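Local coordinates for glutamic acid/alanine-rich protein (Trypanosoma congolense, PDB 2Y44), which is a surface protein of the trypanosome, with an elongated helical ectodomain that probably stands in the coat of the parasite cell surface, at residues 2-7 with 142-147; 9-14 with 135-140; 17-22 with 87-92; 28-33 with 76-81; 38-43 with 66-71. All coordinates share one frame; numbering follows the deposited sequence.

Contact 1. Residues 2-7 with 142-147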
# COMPACT_ATOMS: atom_id res chain seq x y z
N VAL A 2 10.97 4.19 -29.37
CA VAL A 2 9.97 4.94 -28.62
C VAL A 2 9.07 4.00 -27.78
O VAL A 2 8.62 4.38 -26.70
CB VAL A 2 9.11 5.83 -29.51
CG1 VAL A 2 8.26 4.99 -30.44
CG2 VAL A 2 8.22 6.79 -28.66
N GLU A 3 8.82 2.78 -28.27
CA GLU A 3 8.03 1.83 -27.47
C GLU A 3 8.70 1.58 -26.12
O GLU A 3 8.05 1.48 -25.08
CB GLU A 3 7.82 0.50 -28.23
CG GLU A 3 7.01 -0.53 -27.48
CD GLU A 3 6.73 -1.79 -28.30
OE1 GLU A 3 7.47 -2.06 -29.26
OE2 GLU A 3 5.78 -2.52 -27.92
N GLU A 4 10.01 1.41 -26.14
CA GLU A 4 10.72 1.15 -24.91
C GLU A 4 10.68 2.35 -23.98
O GLU A 4 10.57 2.20 -22.76
CB GLU A 4 12.16 0.84 -25.28
CG GLU A 4 12.74 -0.14 -24.42
CD GLU A 4 13.84 0.46 -23.66
OE1 GLU A 4 13.53 1.37 -22.85
OE2 GLU A 4 15.01 0.15 -24.01
N VAL A 5 10.77 3.55 -24.55
CA VAL A 5 10.75 4.78 -23.76
C VAL A 5 9.42 4.95 -23.07
O VAL A 5 9.37 5.29 -21.88
CB VAL A 5 11.03 6.00 -24.62
CG1 VAL A 5 10.92 7.28 -23.79
CG2 VAL A 5 12.46 5.91 -25.22
N GLN A 6 8.34 4.70 -23.80
CA GLN A 6 7.01 4.85 -23.25
C GLN A 6 6.74 3.78 -22.21
O GLN A 6 6.09 4.02 -21.19
CB GLN A 6 5.96 4.74 -24.34
CG GLN A 6 5.85 5.99 -25.24
CD GLN A 6 5.20 7.21 -24.55
OE1 GLN A 6 5.30 7.41 -23.32
NE2 GLN A 6 4.51 8.03 -25.35
N THR A 7 7.30 2.60 -22.43
CA THR A 7 7.12 1.50 -21.46
C THR A 7 7.92 1.75 -20.17
O THR A 7 7.44 1.51 -19.07
CB THR A 7 7.44 0.14 -22.18
OG1 THR A 7 6.55 -0.01 -23.29
CG2 THR A 7 7.25 -1.02 -21.26
N ALA A 142 10.06 -5.74 -19.19
CA ALA A 142 10.85 -6.97 -19.34
C ALA A 142 10.65 -7.59 -20.72
O ALA A 142 11.61 -8.11 -21.36
CB ALA A 142 10.50 -7.97 -18.24
N GLU A 143 9.42 -7.56 -21.20
CA GLU A 143 9.09 -8.14 -22.50
C GLU A 143 9.80 -7.49 -23.68
O GLU A 143 10.08 -8.17 -24.66
CB GLU A 143 7.56 -8.10 -22.72
CG GLU A 143 6.83 -9.13 -21.84
CD GLU A 143 5.39 -8.74 -21.56
OE1 GLU A 143 4.88 -7.84 -22.26
OE2 GLU A 143 4.74 -9.42 -20.73
N LEU A 144 10.10 -6.19 -23.58
CA LEU A 144 10.82 -5.48 -24.64
C LEU A 144 12.34 -5.76 -24.65
O LEU A 144 13.03 -5.42 -25.63
CB LEU A 144 10.63 -3.96 -24.54
CG LEU A 144 9.16 -3.49 -24.61
CD1 LEU A 144 9.07 -1.94 -24.69
CD2 LEU A 144 8.49 -4.12 -25.82
N LEU A 145 12.85 -6.26 -23.53
CA LEU A 145 14.27 -6.41 -23.33
C LEU A 145 14.65 -7.83 -22.92
O LEU A 145 14.97 -8.07 -21.75
CB LEU A 145 14.73 -5.39 -22.27
CG LEU A 145 14.39 -3.96 -22.70
CD1 LEU A 145 14.39 -3.04 -21.50
CD2 LEU A 145 15.43 -3.48 -23.72
N PRO A 146 14.56 -8.78 -23.86
CA PRO A 146 14.73 -10.18 -23.45
C PRO A 146 16.08 -10.46 -22.80
O PRO A 146 16.16 -11.28 -21.89
CB PRO A 146 14.61 -10.95 -24.77
CG PRO A 146 13.64 -10.11 -25.61
CD PRO A 146 14.03 -8.65 -25.24
N ASP A 147 17.14 -9.78 -23.23
CA ASP A 147 18.45 -9.98 -22.58
C ASP A 147 18.46 -9.58 -21.10
O ASP A 147 19.22 -10.13 -20.30
CB ASP A 147 19.55 -9.24 -23.35
CG ASP A 147 20.01 -10.00 -24.57
OD1 ASP A 147 19.85 -11.24 -24.60
OD2 ASP A 147 20.51 -9.34 -25.51
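Leu144 reaches across to helix 2-7 and sets one methyl, CD1, among Glu3, Glu4 and Thr7. Leu144 CD1 lies 3.5 Å from Glu4 CA, so it rests on the helix backbone itself. The same methyl meets the side chain of Thr7 tip to tip, with Leu144 CD1 3.5 Å from Thr7 OG1. CD1 also touches the stem of Glu3 at CG, while Leu144 CD2 lies against the carboxylate, 3.8 Å from Glu3 CD. The chain of Glu3 is extended and crosses the leucine obliquely. Glu4 bends at chi2 (-116°), and its side chain crosses that of Leu145 at about a right angle. Glu4 OE2 comes 3.7 Å from Leu145 CD2. No hydrogen bond joins the two segments.

The contact pairs the first turns of helix 2-16 with the C-terminal end of helix 131-144, at one end of the elongated helical ectodomain. Leu144 and Leu145 lie where helix 131-144 runs out. The contact is on the surface, and both leucines stay partly exposed.

The second shell fixes Thr7. Its OG1 donates to Glu3 O at 2.8 Å, while Thr7 N donates to the same oxygen from the opposite face of the carbonyl plane. With the hydroxyl tied back to its own helix, an otherwise polar group can lie against a methyl. Farther out, Leu145 also touches Ile152 of helix 149-183. Val5, on the far side of its helix, packs on Leu103 and Leu106 of helix 57-107.

Contact 2. Residues 9-14 with 135-140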
# COMPACT_ATOMS: atom_id res chain seq x y z
N CYS A 9 8.54 4.74 -19.20
CA CYS A 9 7.74 5.81 -18.60
C CYS A 9 6.63 5.26 -17.70
O CYS A 9 6.44 5.75 -16.60
CB CYS A 9 7.11 6.69 -19.69
SG CYS A 9 6.09 7.93 -18.92
N ASP A 10 5.91 4.23 -18.16
CA ASP A 10 4.90 3.60 -17.35
C ASP A 10 5.48 3.06 -16.06
O ASP A 10 4.89 3.21 -14.99
CB ASP A 10 4.19 2.50 -18.15
CG ASP A 10 3.42 3.05 -19.36
OD1 ASP A 10 3.15 4.27 -19.42
OD2 ASP A 10 2.99 2.22 -20.20
N VAL A 11 6.66 2.42 -16.15
CA VAL A 11 7.31 1.95 -14.92
C VAL A 11 7.62 3.16 -14.01
O VAL A 11 7.33 3.12 -12.83
CB VAL A 11 8.59 1.16 -15.24
CG1 VAL A 11 9.47 0.97 -14.00
CG2 VAL A 11 8.18 -0.20 -15.78
N ALA A 12 8.23 4.21 -14.57
CA ALA A 12 8.58 5.36 -13.76
C ALA A 12 7.36 5.96 -13.05
O ALA A 12 7.43 6.29 -11.87
CB ALA A 12 9.27 6.41 -14.61
N ARG A 13 6.23 6.05 -13.75
CA ARG A 13 4.98 6.60 -13.13
C ARG A 13 4.46 5.73 -11.99
O ARG A 13 3.96 6.23 -10.97
CB ARG A 13 3.88 6.78 -14.20
CG ARG A 13 4.23 7.87 -15.22
CD ARG A 13 3.04 8.80 -15.38
NE ARG A 13 3.34 10.02 -16.15
CZ ARG A 13 3.18 10.13 -17.47
NH1 ARG A 13 2.80 9.07 -18.19
NH2 ARG A 13 3.35 11.31 -18.05
N GLN A 14 4.57 4.41 -12.17
CA GLN A 14 4.29 3.46 -11.08
C GLN A 14 5.20 3.68 -9.87
O GLN A 14 4.71 3.80 -8.75
CB GLN A 14 4.35 2.00 -11.58
CG GLN A 14 3.36 1.69 -12.70
CD GLN A 14 1.92 1.57 -12.22
OE1 GLN A 14 0.99 2.16 -12.80
NE2 GLN A 14 1.72 0.79 -11.18
N GLU A 135 3.23 -4.69 -11.10
CA GLU A 135 3.76 -5.90 -11.74
C GLU A 135 3.60 -5.87 -13.26
O GLU A 135 4.49 -6.28 -14.01
CB GLU A 135 3.08 -7.15 -11.16
CG GLU A 135 3.66 -8.45 -11.68
CD GLU A 135 3.16 -9.65 -10.88
OE1 GLU A 135 1.96 -9.96 -10.96
OE2 GLU A 135 3.97 -10.24 -10.15
N SER A 136 2.44 -5.43 -13.73
CA SER A 136 2.20 -5.38 -15.15
C SER A 136 3.19 -4.46 -15.85
O SER A 136 3.75 -4.82 -16.91
CB SER A 136 0.79 -4.90 -15.41
OG SER A 136 -0.12 -5.90 -14.96
N ALA A 137 3.45 -3.31 -15.23
CA ALA A 137 4.37 -2.32 -15.81
C ALA A 137 5.78 -2.93 -15.95
O ALA A 137 6.44 -2.74 -16.98
CB ALA A 137 4.40 -1.03 -14.94
N PHE A 138 6.24 -3.63 -14.93
CA PHE A 138 7.58 -4.23 -15.03
C PHE A 138 7.59 -5.37 -16.04
O PHE A 138 8.57 -5.53 -16.75
CB PHE A 138 8.06 -4.72 -13.66
CG PHE A 138 8.73 -3.65 -12.85
CD1 PHE A 138 10.09 -3.43 -12.97
CD2 PHE A 138 8.00 -2.86 -11.99
CE1 PHE A 138 10.74 -2.42 -12.27
CE2 PHE A 138 8.65 -1.84 -11.26
CZ PHE A 138 10.01 -1.64 -11.39
N ASP A 139 6.54 -6.22 -16.04
CA ASP A 139 6.39 -7.29 -17.09
C ASP A 139 6.52 -6.69 -18.51
O ASP A 139 7.16 -7.27 -19.40
CB ASP A 139 5.02 -7.99 -16.99
CG ASP A 139 4.97 -9.06 -15.88
OD1 ASP A 139 6.02 -9.37 -15.29
OD2 ASP A 139 3.85 -9.58 -15.64
N ALA A 140 5.86 -5.55 -18.74
CA ALA A 140 5.84 -4.95 -20.07
C ALA A 140 7.22 -4.50 -20.47
O ALA A 140 7.65 -4.74 -21.60
CB ALA A 140 4.86 -3.74 -20.08
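Val11 carries most of the apolar packing, with a different methyl for each partner. Its CG2 presses close to the carbonyl of Ala137, with Val11 CG2 3.3 Å from Ala137 O, and makes its apolar contact with Ala137 CB at 4.0 Å. The alanine methyl also takes the stem of Gln14, with Gln14 CG 3.7 Å from Ala137 CB. The small side chain lets the backbones come close, and the CA atoms of Val11 and Ala137 are 5.3 Å apart.

The second kind of interaction is a CH-pi contact. Val11 CG1 stands over one face of the Phe138 ring, 4.1 Å from the ring centroid and 24° off the ring normal. It is displaced toward the rim, and its nearest ring atom is Phe138 CZ. CG1 is turned opposite the backbone N (chi1 166°), which leaves CG2 to face Ala137.

These residues join helix 2-16 to helix 131-144 as an antiparallel pair, with the axes of these short segments 8.7 Å apart at an angle of 153°. The pair belongs to the helical bundle at the broader end of the ectodomain. Phe138 extends the packing to Ile152 and Phe159 of helix 149-183.

Polar and covalent links lie around this apolar centre. Gln14 bends at chi2, and its NE2 is hydrogen-bonded to Ser133 OG, just before segment 135-140. Cys9 forms a disulfide with Cys122, and Arg13 NE donates to Thr123 O.

Contact 3. Residues 17-22 with 87-92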
# COMPACT_ATOMS: atom_id res chain seq x y z
N ALA A 17 4.54 6.69 -7.79
CA ALA A 17 3.27 6.66 -7.10
C ALA A 17 3.36 5.93 -5.76
O ALA A 17 2.42 5.97 -5.00
CB ALA A 17 2.16 6.06 -7.97
N LEU A 18 4.50 5.27 -5.48
CA LEU A 18 4.56 4.36 -4.32
C LEU A 18 4.49 5.11 -2.98
O LEU A 18 3.89 4.63 -2.05
CB LEU A 18 5.80 3.47 -4.33
CG LEU A 18 5.99 2.48 -5.48
CD1 LEU A 18 7.41 1.91 -5.47
CD2 LEU A 18 4.93 1.41 -5.43
N GLU A 19 5.17 6.25 -2.86
CA GLU A 19 5.08 7.02 -1.59
C GLU A 19 3.61 7.41 -1.27
O GLU A 19 3.12 7.19 -0.15
CB GLU A 19 5.98 8.28 -1.65
CG GLU A 19 6.20 8.92 -0.30
CD GLU A 19 7.39 9.87 -0.29
OE1 GLU A 19 7.90 10.25 -1.39
OE2 GLU A 19 7.79 10.26 0.82
N THR A 20 2.90 7.90 -2.27
CA THR A 20 1.51 8.27 -2.07
C THR A 20 0.66 7.05 -1.75
O THR A 20 -0.15 7.09 -0.85
CB THR A 20 0.97 9.02 -3.27
OG1 THR A 20 1.64 10.28 -3.33
CG2 THR A 20 -0.52 9.25 -3.15
N ALA A 21 0.87 5.96 -2.48
CA ALA A 21 0.18 4.69 -2.14
C ALA A 21 0.46 4.21 -0.71
O ALA A 21 -0.45 3.69 -0.04
CB ALA A 21 0.53 3.61 -3.17
N SER A 22 1.72 4.29 -0.27
CA SER A 22 2.10 3.89 1.08
C SER A 22 1.39 4.76 2.09
O SER A 22 0.84 4.29 3.06
CB SER A 22 3.63 4.03 1.28
OG SER A 22 4.30 3.12 0.42
N ASP A 87 9.70 0.99 4.60
CA ASP A 87 10.60 0.06 3.89
C ASP A 87 10.42 0.25 2.37
O ASP A 87 11.40 0.29 1.60
CB ASP A 87 10.27 -1.41 4.21
CG ASP A 87 10.66 -1.84 5.62
OD1 ASP A 87 11.38 -1.13 6.34
OD2 ASP A 87 10.24 -2.95 6.01
N LEU A 88 9.18 0.31 1.92
CA LEU A 88 8.94 0.36 0.48
C LEU A 88 9.40 1.71 -0.13
O LEU A 88 10.04 1.75 -1.18
CB LEU A 88 7.45 0.15 0.19
CG LEU A 88 7.02 0.36 -1.25
CD1 LEU A 88 7.73 -0.67 -2.17
CD2 LEU A 88 5.50 0.21 -1.40
N THR A 89 9.15 2.79 0.60
CA THR A 89 9.65 4.10 0.17
C THR A 89 11.19 4.12 0.08
O THR A 89 11.76 4.61 -0.91
CB THR A 89 9.09 5.24 1.07
OG1 THR A 89 9.53 5.06 2.40
CG2 THR A 89 7.56 5.24 1.06
N ALA A 90 11.85 3.51 1.08
CA ALA A 90 13.33 3.40 1.10
C ALA A 90 13.85 2.54 -0.05
O ALA A 90 14.92 2.81 -0.63
CB ALA A 90 13.80 2.78 2.44
N ALA A 91 13.18 1.41 -0.28
CA ALA A 91 13.59 0.49 -1.32
C ALA A 91 13.53 1.11 -2.70
O ALA A 91 14.25 0.66 -3.61
CB ALA A 91 12.74 -0.78 -1.26
N SER A 92 12.60 2.03 -2.92
CA SER A 92 12.33 2.50 -4.27
C SER A 92 13.01 3.82 -4.60
O SER A 92 12.94 4.28 -5.75
CB SER A 92 10.84 2.65 -4.51
OG SER A 92 10.26 3.47 -3.53
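Two long helices, 18-53 and 57-107, run as an antiparallel pair along the ectodomain, and this contact joins the start of the first to the second near the centre of the chain. The axes of these short segments are 9.4 Å apart and almost exactly antiparallel, at 176°. Leu18 brings one methyl to Ser92, with Leu18 CD1 3.6 Å from Ser92 CB. The same methyl is 4.2 Å from Leu88 CD1. One turn farther on, Ser22 faces the other branch of that leucine, and Ser22 OG is 3.6 Å from Leu88 CD2.

Thr89 meets the opposing helix with its methyl. Thr89 CG2 is 4.0 Å from Glu19 CA and also approaches Ser22 OG. The side chains of Glu19 and Thr89 cross at about a right angle. Thr89 chi1 (63°) puts OG1 between its backbone N and carbonyl carbon, where it is hydrogen-bonded to its own helix, chiefly at Ala86 O, with Ala85 O also in range. Leu166 of helix 149-183 touches both Ser22 and Leu88, and Phe159 touches Leu88 and Ser92.

The buried Ser22 hydroxyl donates to Leu18 O at 2.9 Å, from above the carbonyl plane. Ser22 N reaches that oxygen from the opposite face. Ser22 and Thr89 thus satisfy their hydroxyls within their own helices, and the meeting surface between the helices is held by van der Waals contact, with no hydrogen bond across it.

Contact 4. Residues 28-33 with 76-81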
# COMPACT_ATOMS: atom_id res chain seq x y z
N ALA A 28 -5.42 4.45 5.74
CA ALA A 28 -6.53 3.48 5.80
C ALA A 28 -6.45 2.60 7.05
O ALA A 28 -7.49 2.32 7.66
CB ALA A 28 -6.58 2.62 4.57
N VAL A 29 -5.26 2.07 7.36
CA VAL A 29 -5.07 1.17 8.51
C VAL A 29 -5.32 1.94 9.82
O VAL A 29 -5.96 1.44 10.76
CB VAL A 29 -3.66 0.57 8.50
CG1 VAL A 29 -3.32 -0.07 9.85
CG2 VAL A 29 -3.54 -0.46 7.37
N VAL A 30 -4.78 3.14 9.88
CA VAL A 30 -5.00 4.02 11.04
C VAL A 30 -6.49 4.29 11.25
O VAL A 30 -6.95 4.26 12.40
CB VAL A 30 -4.21 5.35 10.91
CG1 VAL A 30 -4.74 6.44 11.89
CG2 VAL A 30 -2.73 5.10 11.13
N SER A 31 -7.23 4.57 10.17
CA SER A 31 -8.68 4.81 10.32
C SER A 31 -9.38 3.53 10.82
O SER A 31 -10.27 3.58 11.67
CB SER A 31 -9.32 5.30 9.03
OG SER A 31 -10.72 5.47 9.18
N SER A 32 -9.01 2.40 10.24
CA SER A 32 -9.57 1.12 10.70
C SER A 32 -9.33 0.89 12.18
O SER A 32 -10.23 0.43 12.89
CB SER A 32 -9.04 -0.08 9.91
OG SER A 32 -9.51 -0.06 8.58
N ALA A 33 -8.09 1.12 12.64
CA ALA A 33 -7.78 0.85 14.08
C ALA A 33 -8.51 1.83 15.00
O ALA A 33 -8.96 1.45 16.08
CB ALA A 33 -6.27 0.94 14.34
N THR A 76 -1.93 -3.56 16.09
CA THR A 76 -0.70 -4.20 15.67
C THR A 76 -0.46 -3.89 14.19
O THR A 76 0.66 -3.69 13.75
CB THR A 76 -0.80 -5.71 15.93
OG1 THR A 76 -0.90 -5.91 17.35
CG2 THR A 76 0.45 -6.45 15.40
N VAL A 77 -1.54 -3.89 13.41
CA VAL A 77 -1.41 -3.61 11.98
C VAL A 77 -0.89 -2.20 11.72
O VAL A 77 -0.13 -1.99 10.79
CB VAL A 77 -2.70 -3.84 11.19
CG1 VAL A 77 -2.46 -3.73 9.68
CG2 VAL A 77 -3.33 -5.21 11.53
N VAL A 78 -1.28 -1.23 12.55
CA VAL A 78 -0.80 0.14 12.37
C VAL A 78 0.73 0.14 12.41
O VAL A 78 1.38 0.75 11.58
CB VAL A 78 -1.36 1.08 13.45
CG1 VAL A 78 -0.68 2.46 13.37
CG2 VAL A 78 -2.86 1.23 13.26
N SER A 79 1.27 -0.55 13.40
CA SER A 79 2.72 -0.62 13.58
C SER A 79 3.38 -1.29 12.36
O SER A 79 4.32 -0.74 11.77
CB SER A 79 3.04 -1.40 14.86
OG SER A 79 4.43 -1.65 14.98
N ASP A 80 2.80 -2.39 11.90
CA ASP A 80 3.32 -3.13 10.74
C ASP A 80 3.22 -2.28 9.45
O ASP A 80 4.14 -2.22 8.65
CB ASP A 80 2.49 -4.42 10.54
CG ASP A 80 2.86 -5.54 11.51
OD1 ASP A 80 3.92 -5.50 12.17
OD2 ASP A 80 2.04 -6.48 11.63
N ALA A 81 2.07 -1.64 9.25
CA ALA A 81 1.84 -0.80 8.08
C ALA A 81 2.89 0.32 7.95
O ALA A 81 3.42 0.55 6.85
CB ALA A 81 0.42 -0.26 8.09
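Val29 and Val77 cross at about a right angle, and the methyls of Val29 are shared among three residues of the facing helix. Val29 CG1 points at the backbone where Val77 passes into Val78, and is 3.6 Å from Val78 CA. It also lies 3.8 Å from Val77 CG1. Val29 CG2 leans on Ala81, 4.0 Å from Ala81 CB, and also brushes Val77 CG1. Chi1 of 165° spreads the two methyls, with CG1 opposite the backbone N and CG2 opposite the carbonyl carbon.

Val78 is forked in the same sense. Its CG2 fits between Val29 and Ala33, with Val78 CG2 3.6 Å from Ala33 CB. Its CG1 meets Val30 at the more open margin, 4.0 Å from Val30 CG2. The helices 18-53 and 57-107 are antiparallel here, at 168° with 9.0 Å between the axes of these short segments. Helix 149-183 closes the three-helix packing: its Ala173 touches Val29 and Val77.

Every contact across the interface is made by valines and alanines. Their short side chains suit close helix packing, and the contact between these segments is apolar, with no hydrogen bond across it.

Contact 5. Residues 38-43 with 66-71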
# COMPACT_ATOMS: atom_id res chain seq x y z
N GLU A 38 -12.91 2.52 18.79
CA GLU A 38 -14.21 3.13 19.17
C GLU A 38 -15.25 2.06 19.46
O GLU A 38 -16.03 2.19 20.43
CB GLU A 38 -14.69 4.09 18.09
CG GLU A 38 -13.86 5.37 18.05
CD GLU A 38 -14.06 6.14 16.75
OE1 GLU A 38 -14.82 5.67 15.88
OE2 GLU A 38 -13.40 7.18 16.58
N ALA A 39 -15.22 0.97 18.69
CA ALA A 39 -16.17 -0.14 18.94
C ALA A 39 -15.82 -0.80 20.27
O ALA A 39 -16.72 -1.21 21.02
CB ALA A 39 -16.17 -1.17 17.77
N LYS A 40 -14.52 -1.01 20.52
CA LYS A 40 -14.09 -1.50 21.83
C LYS A 40 -14.64 -0.64 22.96
O LYS A 40 -15.17 -1.15 23.91
CB LYS A 40 -12.56 -1.50 21.93
CG LYS A 40 -12.13 -1.86 23.30
CD LYS A 40 -10.63 -1.82 23.46
CE LYS A 40 -10.24 -2.15 24.89
NZ LYS A 40 -8.74 -1.99 25.13
N GLU A 41 -14.48 0.68 22.85
CA GLU A 41 -14.93 1.57 23.93
C GLU A 41 -16.44 1.45 24.13
O GLU A 41 -16.91 1.48 25.27
CB GLU A 41 -14.58 3.03 23.63
CG GLU A 41 -15.00 3.96 24.73
CD GLU A 41 -14.32 5.31 24.68
OE1 GLU A 41 -13.73 5.65 23.62
OE2 GLU A 41 -14.34 6.03 25.71
N ARG A 42 -17.20 1.34 23.05
CA ARG A 42 -18.65 1.16 23.16
C ARG A 42 -18.98 -0.13 23.93
O ARG A 42 -19.85 -0.12 24.81
CB ARG A 42 -19.37 1.24 21.81
CG ARG A 42 -19.43 2.69 21.23
CD ARG A 42 -20.36 2.78 20.00
NE ARG A 42 -19.91 1.93 18.91
CZ ARG A 42 -18.98 2.29 18.01
NH1 ARG A 42 -18.48 3.51 18.02
NH2 ARG A 42 -18.65 1.46 17.04
N ALA A 43 -18.27 -1.20 23.61
CA ALA A 43 -18.55 -2.50 24.20
C ALA A 43 -18.15 -2.47 25.69
O ALA A 43 -18.80 -3.08 26.52
CB ALA A 43 -17.76 -3.65 23.42
N ARG A 66 -14.25 -9.81 22.84
CA ARG A 66 -14.06 -9.93 21.38
C ARG A 66 -13.71 -8.63 20.71
O ARG A 66 -12.82 -8.57 19.86
CB ARG A 66 -15.31 -10.48 20.73
CG ARG A 66 -15.49 -11.93 20.99
CD ARG A 66 -16.45 -12.51 19.99
NE ARG A 66 -16.31 -13.95 19.99
CZ ARG A 66 -15.57 -14.64 19.12
NH1 ARG A 66 -14.93 -14.04 18.13
NH2 ARG A 66 -15.50 -15.96 19.23
N ALA A 67 -14.39 -7.56 21.12
CA ALA A 67 -14.17 -6.26 20.50
C ALA A 67 -12.79 -5.75 20.85
O ALA A 67 -12.14 -5.16 20.00
CB ALA A 67 -15.22 -5.24 20.99
N ALA A 68 -12.37 -5.94 22.09
CA ALA A 68 -11.05 -5.54 22.56
C ALA A 68 -9.93 -6.29 21.84
O ALA A 68 -8.91 -5.69 21.51
CB ALA A 68 -10.89 -5.74 24.08
N ALA A 69 -10.09 -7.60 21.71
CA ALA A 69 -9.09 -8.40 20.98
C ALA A 69 -8.97 -7.93 19.53
O ALA A 69 -7.86 -7.85 18.97
CB ALA A 69 -9.48 -9.90 21.04
N ALA A 70 -10.11 -7.59 18.91
CA ALA A 70 -10.10 -7.10 17.54
C ALA A 70 -9.43 -5.75 17.41
O ALA A 70 -8.68 -5.55 16.48
CB ALA A 70 -11.52 -7.06 16.94
N ALA A 71 -9.64 -4.85 18.36
CA ALA A 71 -8.96 -3.55 18.36
C ALA A 71 -7.46 -3.71 18.56
O ALA A 71 -6.68 -3.00 17.92
CB ALA A 71 -9.56 -2.66 19.47
O HOH W 1 -7.60 -3.73 23.10
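Helices 38-43 and 66-71 run antiparallel at 159°, with the axes of these short segments 8.3 Å apart, and Lys40 and Ala67 bring their CA atoms within 4.9 Å. Ala67 faces the other helix directly: Ala67 CB is 3.9 Å from Ala43 CB and 4.0 Å from Lys40 CA. Lys40 lies alongside the second helix. Its CB meets Ala71 CB, its CG and CD pass over Ala68, and its CE is 3.7 Å from Ala68 CB.

These are the outer parts of helices 18-53 and 57-107, well out along the ectodomain toward the turn that joins them. Segment 38-43 is in a predicted coiled coil. Ala43, Ala67, Ala68 and Ala71 keep the interface thin, consistent with the close axes. Helix 149-183 packs against both, with Ala180 touching Ala39 and Ala70.

The lysine chain is fully extended, its CG opposite the backbone N (chi1 174°), which carries the charged end past the apolar strip. There a water bridges the helices. It accepts from Lys40 NZ at 2.9 Å and donates to Ala68 O at 2.8 Å.

The five contacts follow one another along the rod-like ectodomain. Contacts 1 and 5 have centres about 51 Å apart, on opposite sides of the chain's centre. Contacts 1 and 2 share helices 2-16 and 131-144; their centres are about 10 Å apart and they touch, with Thr7 CG2 3.6 Å from Ala140 C. Contacts 3, 4 and 5 share helices 18-53 and 57-107, in steps of about 16 and 15 Å between centres. Contacts 2 and 3 adjoin in sequence, their centres about 15 Å apart, where helix 2-16 gives way to helix 18-53. Along the chain each contact is nested inside the loop closed by the one before. Helix 149-183 packs beside all five.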